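Local atomic coordinates of U4/U6 snRNA-associated splicing factor PRP24 (Saccharomyces cerevisiae, PDB entry 2GHP), a protein that binds U6 snRNA and acts as a recycling factor of the spliceosome, the machinery that removes introns from pre-mRNA. Residues B[209-214]-B[262-267]; B[157-162]-B[233-238]. One frame throughout, in Å; residues are numbered along the deposited sequence.

Overall arrangement
The chain is the N-terminal part of Prp24 and holds its first three RNA recognition motifs (RRMs). Both contacts involve the third. Contact 1 lies wholly inside it, joining the lead-in to strand 212-218 with the start of helix 264-269. Contact 2 reaches outward, setting the loop after helix 225-232 against residues 157-162 of the second RRM. Along the chain the segments alternate, 157-162, 209-214, 233-238, 262-267, and the two contacts lie about 13 Å apart, centre to centre. Residues 233-238 and 262-267 also touch directly: E262 N probably bonds to S237 O at 3.0 Å. Through E262 and S237 the loop facing the second RRM is thus linked to the helix start of contact 1.

Contact 1: B[209-214]-B[262-267]; sequences EGREIM and ENKDSA
In the beta-alpha-beta-beta-alpha-beta fold of the third RRM, G210 and R211, leading into the first strand, and I213 at its start pack on the N-terminal turn of the second helix, at K264 and A267. The methyl of A267 points at the incoming chain, with CB 3.4 Å from G210 O and 3.5 Å from R211 O. I213 adds CG2, 3.7 Å from A267 O and 4.1 Å from A267 CB. G210 O also receives a CA-H...O contact from K264 CA, and the aliphatic part of K264 runs past the E209 carbonyl before NZ leaves to bond N195 OD1 of the second RRM. R211 lays its stem across the helix start, CG 3.8 Å from K264 CG. The chain then bends at chi3 (-51°), which brings NH1 back over the E262 carbonyl. That bond is long, 3.3 Å between R211 NH1 and E262 O, and reaches the oxygen from above the carbonyl plane; NH2 of the same arginine is bonded to T207 O. N263 holds the N-cap position: its OD1 accepts two bonds, from S266 OG and, nearly along its C=O axis, from S266 N at 2.8 Å.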
ATOM      1  N   GLU B 209      24.410   0.284   9.845  1.00 53.24           N
ATOM      2  CA  GLU B 209      23.370  -0.464   9.146  1.00 53.29           C
ATOM      3  C   GLU B 209      22.029  -0.468   9.902  1.00 53.35           C
ATOM      4  O   GLU B 209      21.883  -1.083  10.965  1.00 53.99           O
ATOM      5  CB  GLU B 209      23.836  -1.896   8.822  1.00 53.32           C
ATOM      6  CG  GLU B 209      22.803  -2.735   8.054  1.00 51.20           C
ATOM      7  CD  GLU B 209      23.291  -4.136   7.711  1.00 53.49           C
ATOM      8  OE1 GLU B 209      24.494  -4.429   7.906  1.00 54.16           O
ATOM      9  OE2 GLU B 209      22.471  -4.949   7.229  1.00 50.38           O
ATOM     10  N   GLY B 210      21.057   0.230   9.338  1.00 53.07           N
ATOM     11  CA  GLY B 210      19.726   0.268   9.919  1.00 52.97           C
ATOM     12  C   GLY B 210      19.535   1.399  10.901  1.00 52.75           C
ATOM     13  O   GLY B 210      18.467   1.520  11.495  1.00 54.09           O
ATOM     14  N   ARG B 211      20.559   2.220  11.082  1.00 52.07           N
ATOM     15  CA  ARG B 211      20.442   3.385  11.935  1.00 52.54           C
ATOM     16  C   ARG B 211      20.445   4.648  11.096  1.00 53.29           C
ATOM     17  O   ARG B 211      20.263   5.749  11.604  1.00 53.35           O
ATOM     18  CB  ARG B 211      21.592   3.427  12.933  1.00 53.11           C
ATOM     19  CG  ARG B 211      21.484   2.365  13.998  1.00 54.31           C
ATOM     20  CD  ARG B 211      22.524   2.492  15.083  1.00 47.70           C
ATOM     21  NE  ARG B 211      23.897   2.608  14.598  1.00 46.12           N
ATOM     22  CZ  ARG B 211      24.716   3.605  14.939  1.00 45.75           C
ATOM     23  NH1 ARG B 211      24.295   4.571  15.744  1.00 49.12           N
ATOM     24  NH2 ARG B 211      25.955   3.644  14.483  1.00 41.74           N
ATOM     25  N   GLU B 212      20.656   4.488   9.799  1.00 54.39           N
ATOM     26  CA  GLU B 212      20.839   5.640   8.931  1.00 55.55           C
ATOM     27  C   GLU B 212      19.702   5.736   7.921  1.00 54.60           C
ATOM     28  O   GLU B 212      19.359   4.760   7.239  1.00 54.99           O
ATOM     29  CB  GLU B 212      22.210   5.591   8.222  1.00 53.68           C
ATOM     30  CG  GLU B 212      22.539   6.861   7.485  1.00 54.83           C
ATOM     31  CD  GLU B 212      23.885   6.827   6.734  1.00 59.54           C
ATOM     32  OE1 GLU B 212      24.612   5.788   6.744  1.00 69.56           O
ATOM     33  OE2 GLU B 212      24.223   7.870   6.120  1.00 63.01           O
ATOM     34  N   ILE B 213      19.127   6.922   7.824  1.00 53.99           N
ATOM     35  CA  ILE B 213      18.085   7.162   6.837  1.00 54.05           C
ATOM     36  C   ILE B 213      18.535   8.242   5.875  1.00 54.84           C
ATOM     37  O   ILE B 213      19.362   9.098   6.228  1.00 54.43           O
ATOM     38  CB  ILE B 213      16.763   7.567   7.502  1.00 53.03           C
ATOM     39  CG1 ILE B 213      16.990   8.781   8.418  1.00 52.57           C
ATOM     40  CG2 ILE B 213      16.267   6.406   8.339  1.00 49.48           C
ATOM     41  CD1 ILE B 213      15.979   9.853   8.333  1.00 50.73           C
HETATM   42  N   MSE B 214      18.004   8.176   4.655  1.00 55.50           N
HETATM   43  CA  MSE B 214      18.197   9.217   3.649  1.00 55.70           C
HETATM   44  C   MSE B 214      16.873   9.901   3.407  1.00 55.36           C
HETATM   45  O   MSE B 214      15.830   9.228   3.226  1.00 57.68           O
HETATM   46  CB  MSE B 214      18.690   8.608   2.345  1.00 55.88           C
HETATM   47  CG  MSE B 214      19.104   9.632   1.309  1.00 56.52           C
HETATM   48 SE   MSE B 214      19.519   8.752  -0.336  1.00 57.85          SE
HETATM   49  CE  MSE B 214      20.010  10.312  -1.420  1.00 54.49           C
ATOM     50  N   GLU B 262      20.723   7.019  17.173  1.00 52.36           N
ATOM     51  CA  GLU B 262      21.437   6.206  18.163  1.00 51.75           C
ATOM     52  C   GLU B 262      21.153   4.703  18.036  1.00 50.39           C
ATOM     53  O   GLU B 262      22.073   3.886  18.069  1.00 50.25           O
ATOM     54  CB  GLU B 262      21.181   6.715  19.581  1.00 51.54           C
ATOM     55  CG  GLU B 262      22.054   7.911  19.927  1.00 56.60           C
ATOM     56  CD  GLU B 262      22.059   8.254  21.409  1.00 63.34           C
ATOM     57  OE1 GLU B 262      21.647   7.403  22.233  1.00 67.90           O
ATOM     58  OE2 GLU B 262      22.489   9.380  21.751  1.00 63.01           O
ATOM     59  N   ASN B 263      19.883   4.351  17.866  1.00 49.41           N
ATOM     60  CA  ASN B 263      19.510   2.965  17.678  1.00 48.79           C
ATOM     61  C   ASN B 263      18.685   2.753  16.399  1.00 48.79           C
ATOM     62  O   ASN B 263      18.232   3.723  15.804  1.00 50.38           O
ATOM     63  CB  ASN B 263      18.799   2.437  18.921  1.00 48.43           C
ATOM     64  CG  ASN B 263      17.484   3.125  19.179  1.00 46.56           C
ATOM     65  OD1 ASN B 263      16.708   3.388  18.269  1.00 49.32           O
ATOM     66  ND2 ASN B 263      17.218   3.404  20.426  1.00 49.74           N
ATOM     67  N   LYS B 264      18.507   1.492  15.994  1.00 47.84           N
ATOM     68  CA  LYS B 264      17.791   1.099  14.775  1.00 47.11           C
ATOM     69  C   LYS B 264      16.292   1.277  14.897  1.00 47.46           C
ATOM     70  O   LYS B 264      15.631   1.611  13.919  1.00 48.78           O
ATOM     71  CB  LYS B 264      18.057  -0.372  14.413  1.00 46.94           C
ATOM     72  CG  LYS B 264      19.513  -0.834  14.499  1.00 47.48           C
ATOM     73  CD  LYS B 264      19.743  -2.078  13.667  1.00 49.30           C
ATOM     74  CE  LYS B 264      20.858  -2.974  14.219  1.00 48.68           C
ATOM     75  NZ  LYS B 264      20.389  -3.821  15.341  1.00 47.82           N
ATOM     76  N   ASP B 265      15.737   1.026  16.073  1.00 46.77           N
ATOM     77  CA  ASP B 265      14.307   1.208  16.253  1.00 47.03           C
ATOM     78  C   ASP B 265      13.896   2.657  15.966  1.00 47.45           C
ATOM     79  O   ASP B 265      12.792   2.905  15.441  1.00 46.01           O
ATOM     80  CB  ASP B 265      13.868   0.773  17.648  1.00 46.85           C
ATOM     81  CG  ASP B 265      13.723  -0.734  17.780  1.00 50.19           C
ATOM     82  OD1 ASP B 265      14.041  -1.463  16.817  1.00 57.10           O
ATOM     83  OD2 ASP B 265      13.272  -1.206  18.854  1.00 52.44           O
ATOM     84  N   SER B 266      14.788   3.604  16.293  1.00 47.80           N
ATOM     85  CA  SER B 266      14.488   5.019  16.070  1.00 48.81           C
ATOM     86  C   SER B 266      14.484   5.315  14.584  1.00 49.69           C
ATOM     87  O   SER B 266      13.554   5.969  14.057  1.00 50.73           O
ATOM     88  CB  SER B 266      15.497   5.918  16.757  1.00 49.12           C
ATOM     89  OG  SER B 266      15.425   5.785  18.161  1.00 53.06           O
ATOM     90  N   ALA B 267      15.497   4.804  13.895  1.00 48.70           N
ATOM     91  CA  ALA B 267      15.583   5.039  12.466  1.00 49.25           C
ATOM     92  C   ALA B 267      14.412   4.386  11.749  1.00 49.39           C
ATOM     93  O   ALA B 267      13.906   4.947  10.782  1.00 50.63           O
ATOM     94  CB  ALA B 267      16.943   4.575  11.893  1.00 48.34           C
TER

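Contact 2: B[157-162]-B[233-238]; sequences TSRRFA and EGFGSI
R159 reaches across to F235 and lays its methylene stem over one face of the ring. CD makes the contact, a CH-pi interaction with R159 CD 3.8 Å from the centroid of the F235 ring and 25° off its normal, displaced toward the CZ rim. Bends at chi2 and chi3 carry the guanidinium on past CZ, with its plane only 8° from the ring plane. NH1 continues to a weak hydrogen bond with S231 O. Nearer the backbone, R159 CG lies 3.8 Å from G234 CA.

F161 meets the same loop differently. With CG between its backbone N and carbonyl carbon (chi1 65°), the ring presents an edge, and G234 O lies in its plane, 3.6 Å from F161 CE2. R159 O sits at the ring edge too. R269 makes a cation-pi contact with F161 and gives NE to F235 O, tying F161 to the loop. With an alanine here in place of R159, the F235 face, stripped of the CD methylene that covers it, would probably be less shielded, and S231 O left without its weak bond.

By sequence, 159-166 fits the eight-residue RNP1 motif, with F161 at its third position; aromatic residues of this motif on the third strand commonly contact RNA in RRMs. The packing of F161 against the loop after helix 225-232 makes this an interface between two RRMs, the third motif lying against the RNP1 strand of the second.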
ATOM      1  N   THR B 157       3.606  14.131  24.418  1.00 76.13           N
ATOM      2  CA  THR B 157       4.795  13.845  23.614  1.00 75.08           C
ATOM      3  C   THR B 157       4.492  13.812  22.111  1.00 74.37           C
ATOM      4  O   THR B 157       3.480  13.263  21.672  1.00 74.32           O
ATOM      5  CB  THR B 157       5.488  12.526  24.081  1.00 75.07           C
ATOM      6  OG1 THR B 157       5.823  12.637  25.469  1.00 73.68           O
ATOM      7  CG2 THR B 157       6.767  12.246  23.282  1.00 74.93           C
ATOM      8  N   SER B 158       5.378  14.454  21.354  1.00 73.49           N
ATOM      9  CA  SER B 158       5.342  14.494  19.900  1.00 72.29           C
ATOM     10  C   SER B 158       5.864  13.166  19.322  1.00 70.97           C
ATOM     11  O   SER B 158       6.883  12.630  19.799  1.00 70.51           O
ATOM     12  CB  SER B 158       6.203  15.669  19.426  1.00 72.20           C
ATOM     13  OG  SER B 158       6.457  15.612  18.035  1.00 75.83           O
ATOM     14  N   ARG B 159       5.168  12.646  18.297  1.00 68.82           N
ATOM     15  CA  ARG B 159       5.499  11.341  17.650  1.00 66.24           C
ATOM     16  C   ARG B 159       5.576  10.188  18.689  1.00 63.07           C
ATOM     17  O   ARG B 159       6.472   9.333  18.653  1.00 62.49           O
ATOM     18  CB  ARG B 159       6.766  11.423  16.737  1.00 66.37           C
ATOM     19  CG  ARG B 159       7.283  12.869  16.446  1.00 69.65           C
ATOM     20  CD  ARG B 159       7.745  13.177  15.010  1.00 66.30           C
ATOM     21  NE  ARG B 159       6.617  13.456  14.103  1.00 66.87           N
ATOM     22  CZ  ARG B 159       6.621  14.365  13.119  1.00 64.95           C
ATOM     23  NH1 ARG B 159       7.690  15.127  12.875  1.00 53.36           N
ATOM     24  NH2 ARG B 159       5.533  14.522  12.372  1.00 68.90           N
ATOM     25  N   ARG B 160       4.602  10.198  19.598  1.00 59.03           N
ATOM     26  CA  ARG B 160       4.499   9.303  20.746  1.00 55.74           C
ATOM     27  C   ARG B 160       4.502   7.802  20.414  1.00 54.15           C
ATOM     28  O   ARG B 160       3.705   7.334  19.612  1.00 54.34           O
ATOM     29  CB  ARG B 160       3.216   9.685  21.453  1.00 55.59           C
ATOM     30  CG  ARG B 160       2.909   8.999  22.739  1.00 54.09           C
ATOM     31  CD  ARG B 160       1.517   9.425  23.112  1.00 52.36           C
ATOM     32  NE  ARG B 160       1.072   8.860  24.364  1.00 52.38           N
ATOM     33  CZ  ARG B 160      -0.175   8.466  24.603  1.00 56.76           C
ATOM     34  NH1 ARG B 160      -1.113   8.566  23.656  1.00 51.99           N
ATOM     35  NH2 ARG B 160      -0.480   7.959  25.795  1.00 59.41           N
ATOM     36  N   PHE B 161       5.402   7.049  21.038  1.00 52.75           N
ATOM     37  CA  PHE B 161       5.534   5.615  20.764  1.00 50.22           C
ATOM     38  C   PHE B 161       5.569   4.794  22.054  1.00 49.59           C
ATOM     39  O   PHE B 161       5.942   5.298  23.098  1.00 49.64           O
ATOM     40  CB  PHE B 161       6.745   5.327  19.863  1.00 49.39           C
ATOM     41  CG  PHE B 161       8.074   5.651  20.481  1.00 46.08           C
ATOM     42  CD1 PHE B 161       8.744   4.718  21.270  1.00 45.96           C
ATOM     43  CD2 PHE B 161       8.682   6.882  20.254  1.00 45.73           C
ATOM     44  CE1 PHE B 161      10.000   5.028  21.847  1.00 43.64           C
ATOM     45  CE2 PHE B 161       9.934   7.201  20.842  1.00 40.73           C
ATOM     46  CZ  PHE B 161      10.584   6.272  21.630  1.00 39.69           C
ATOM     47  N   ALA B 162       5.152   3.538  21.976  1.00 49.17           N
ATOM     48  CA  ALA B 162       5.069   2.681  23.148  1.00 49.32           C
ATOM     49  C   ALA B 162       5.884   1.445  22.930  1.00 49.36           C
ATOM     50  O   ALA B 162       5.788   0.838  21.853  1.00 50.70           O
ATOM     51  CB  ALA B 162       3.640   2.277  23.410  1.00 49.59           C
ATOM     52  N   GLU B 233      13.193  14.541  15.754  1.00 52.92           N
ATOM     53  CA  GLU B 233      13.752  14.173  17.079  1.00 53.49           C
ATOM     54  C   GLU B 233      12.814  13.353  17.963  1.00 54.01           C
ATOM     55  O   GLU B 233      13.251  12.716  18.931  1.00 54.89           O
ATOM     56  CB  GLU B 233      14.320  15.367  17.847  1.00 52.63           C
ATOM     57  CG  GLU B 233      13.320  16.432  18.233  1.00 53.02           C
ATOM     58  CD  GLU B 233      13.966  17.584  18.989  1.00 54.42           C
ATOM     59  OE1 GLU B 233      15.137  17.449  19.432  1.00 57.66           O
ATOM     60  OE2 GLU B 233      13.296  18.628  19.142  1.00 57.09           O
ATOM     61  N   GLY B 234      11.530  13.355  17.618  1.00 53.90           N
ATOM     62  CA  GLY B 234      10.542  12.607  18.378  1.00 53.47           C
ATOM     63  C   GLY B 234      10.681  11.117  18.140  1.00 54.32           C
ATOM     64  O   GLY B 234      10.236  10.307  18.951  1.00 55.91           O
ATOM     65  N   PHE B 235      11.305  10.735  17.032  1.00 53.28           N
ATOM     66  CA  PHE B 235      11.455   9.312  16.726  1.00 52.39           C
ATOM     67  C   PHE B 235      12.483   8.580  17.602  1.00 52.57           C
ATOM     68  O   PHE B 235      12.570   7.347  17.573  1.00 53.70           O
ATOM     69  CB  PHE B 235      11.745   9.136  15.232  1.00 51.82           C
ATOM     70  CG  PHE B 235      10.644   9.666  14.350  1.00 50.84           C
ATOM     71  CD1 PHE B 235       9.328   9.142  14.455  1.00 44.42           C
ATOM     72  CD2 PHE B 235      10.904  10.684  13.433  1.00 43.96           C
ATOM     73  CE1 PHE B 235       8.288   9.643  13.673  1.00 41.17           C
ATOM     74  CE2 PHE B 235       9.893  11.187  12.635  1.00 48.30           C
ATOM     75  CZ  PHE B 235       8.546  10.651  12.756  1.00 47.98           C
ATOM     76  N   GLY B 236      13.234   9.328  18.401  1.00 51.44           N
ATOM     77  CA  GLY B 236      14.325   8.746  19.172  1.00 51.12           C
ATOM     78  C   GLY B 236      15.593   9.555  18.976  1.00 50.85           C
ATOM     79  O   GLY B 236      15.642  10.421  18.116  1.00 51.63           O
ATOM     80  N   SER B 237      16.625   9.286  19.760  1.00 50.05           N
ATOM     81  CA  SER B 237      17.788  10.171  19.779  1.00 50.23           C
ATOM     82  C   SER B 237      18.564  10.229  18.483  1.00 49.90           C
ATOM     83  O   SER B 237      18.878   9.208  17.898  1.00 50.16           O
ATOM     84  CB  SER B 237      18.724   9.797  20.911  1.00 49.80           C
ATOM     85  OG  SER B 237      18.057  10.016  22.130  1.00 54.29           O
ATOM     86  N   ILE B 238      18.877  11.445  18.053  1.00 51.00           N
ATOM     87  CA  ILE B 238      19.646  11.667  16.834  1.00 51.73           C
ATOM     88  C   ILE B 238      21.152  11.702  17.100  1.00 52.26           C
ATOM     89  O   ILE B 238      21.630  12.485  17.907  1.00 52.48           O
ATOM     90  CB  ILE B 238      19.185  12.946  16.132  1.00 50.80           C
ATOM     91  CG1 ILE B 238      17.736  12.776  15.679  1.00 53.09           C
ATOM     92  CG2 ILE B 238      20.043  13.222  14.926  1.00 51.44           C
ATOM     93  CD1 ILE B 238      17.016  14.057  15.389  1.00 57.51           C
TER